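Local coordinates for uncharacterized protein C4B3.07 (Schizosaccharomyces pombe, PDB 3QTM) that is required for correct translation termination, stabilises the Sre1N transcription factor in hypoxic gene control and directly inhibits ofd1, at residues 110-115 against 119-124. Numbering follows the deposited sequence.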
# COMPACT_ATOMS: atom_id res chain seq x y z
N LEU A 110 3.99 -8.35 -21.20
CA LEU A 110 4.85 -9.16 -22.05
C LEU A 110 5.44 -10.35 -21.30
O LEU A 110 5.73 -11.39 -21.90
CB LEU A 110 5.97 -8.32 -22.65
CG LEU A 110 5.55 -7.41 -23.80
CD1 LEU A 110 6.68 -6.44 -24.16
CD2 LEU A 110 5.14 -8.26 -25.00
N GLY A 111 5.60 -10.20 -19.98
CA GLY A 111 6.14 -11.27 -19.16
C GLY A 111 5.19 -12.41 -18.88
O GLY A 111 5.62 -13.47 -18.42
N LEU A 112 3.90 -12.22 -19.13
CA LEU A 112 2.89 -13.23 -18.76
C LEU A 112 3.09 -14.56 -19.48
O LEU A 112 2.72 -15.60 -18.96
CB LEU A 112 1.47 -12.71 -19.02
CG LEU A 112 0.95 -11.66 -18.04
CD1 LEU A 112 -0.31 -11.00 -18.58
CD2 LEU A 112 0.71 -12.25 -16.65
N ASP A 113 3.68 -14.51 -20.68
CA ASP A 113 3.98 -15.71 -21.45
C ASP A 113 5.39 -16.25 -21.22
O ASP A 113 5.72 -17.34 -21.68
CB ASP A 113 3.80 -15.44 -22.95
CG ASP A 113 2.35 -15.19 -23.33
OD1 ASP A 113 2.10 -14.29 -24.16
OD2 ASP A 113 1.47 -15.90 -22.80
N ALA A 114 6.22 -15.49 -20.51
CA ALA A 114 7.60 -15.90 -20.28
C ALA A 114 7.64 -17.05 -19.27
O ALA A 114 6.70 -17.20 -18.47
CB ALA A 114 8.41 -14.73 -19.78
N PRO A 115 8.72 -17.85 -19.28
CA PRO A 115 8.89 -18.93 -18.29
C PRO A 115 9.25 -18.37 -16.92
O PRO A 115 9.76 -17.25 -16.85
CB PRO A 115 10.10 -19.73 -18.82
CG PRO A 115 10.65 -18.95 -20.00
CD PRO A 115 9.95 -17.63 -20.08
N SER A 119 5.81 -14.39 -9.07
CA SER A 119 5.57 -13.48 -7.96
C SER A 119 5.99 -12.03 -8.24
O SER A 119 5.21 -11.11 -8.04
CB SER A 119 6.27 -14.01 -6.70
OG SER A 119 5.70 -15.24 -6.30
N ARG A 120 7.22 -11.85 -8.69
CA ARG A 120 7.72 -10.51 -8.94
C ARG A 120 6.95 -9.85 -10.08
O ARG A 120 6.70 -8.66 -10.05
CB ARG A 120 9.24 -10.51 -9.21
CG ARG A 120 10.08 -10.74 -7.96
CD ARG A 120 11.55 -11.06 -8.29
NE ARG A 120 12.24 -11.49 -7.07
CZ ARG A 120 13.02 -10.70 -6.33
NH1 ARG A 120 13.25 -9.44 -6.69
NH2 ARG A 120 13.57 -11.19 -5.23
N LEU A 121 6.55 -10.65 -11.06
CA LEU A 121 5.79 -10.11 -12.18
C LEU A 121 4.41 -9.68 -11.72
O LEU A 121 3.93 -8.61 -12.12
CB LEU A 121 5.67 -11.14 -13.32
CG LEU A 121 5.13 -10.52 -14.62
CD1 LEU A 121 6.18 -9.57 -15.24
CD2 LEU A 121 4.65 -11.57 -15.63
N PHE A 122 3.79 -10.50 -10.88
CA PHE A 122 2.45 -10.20 -10.38
C PHE A 122 2.47 -8.90 -9.59
O PHE A 122 1.55 -8.09 -9.68
CB PHE A 122 1.89 -11.35 -9.54
CG PHE A 122 1.33 -12.50 -10.36
CD1 PHE A 122 1.60 -12.59 -11.72
CD2 PHE A 122 0.57 -13.49 -9.77
CE1 PHE A 122 1.10 -13.63 -12.48
CE2 PHE A 122 0.06 -14.55 -10.51
CZ PHE A 122 0.33 -14.62 -11.87
N LEU A 123 3.55 -8.70 -8.83
CA LEU A 123 3.68 -7.49 -8.02
C LEU A 123 3.86 -6.27 -8.93
O LEU A 123 3.23 -5.24 -8.71
CB LEU A 123 4.82 -7.61 -7.00
CG LEU A 123 5.16 -6.40 -6.11
CD1 LEU A 123 4.00 -6.02 -5.19
CD2 LEU A 123 6.43 -6.64 -5.29
N ALA A 124 4.71 -6.40 -9.95
CA ALA A 124 4.94 -5.32 -10.91
C ALA A 124 3.66 -4.93 -11.64
O ALA A 124 3.39 -3.75 -11.88
CB ALA A 124 6.01 -5.72 -11.93
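Leu121, in the first turn of helix 119-142, meets the backbone of Gly111 at close range, its CD2 lying 3.4 Å from Gly111 C and 3.5 Å from Gly111 O. Its CB already points at the loop, and with CG anti to the backbone N (chi1 -169°) the branch continues that way and ends in CD2 against the peptide. Gly111 has no side chain, so its backbone presents a bare surface to the leucine; the CA atoms of Gly111 and Leu121, 7.1 Å apart, are the nearest pair across the segments. The same CD2 methyl also lies 3.6 Å from Leu112 N and 4.1 Å from Leu112 CD2, where the two leucine side chains cross at about a right angle. Residues 110-115 lead out of helix 97-110 into the loop, and 119-124 open helix 119-142, so the contact closes the turn of a helical hairpin, consistent with the tetratricopeptide-like character of this region. One residue on, Phe122 extends the apolar patch more loosely, with CE1 4.4 Å from Leu112 CD2 and the methyl oblique to the ring. Helix 151-170 supplies a further aromatic neighbour: Tyr165 packs edge-to-face with Phe122 and is also touched by Leu112.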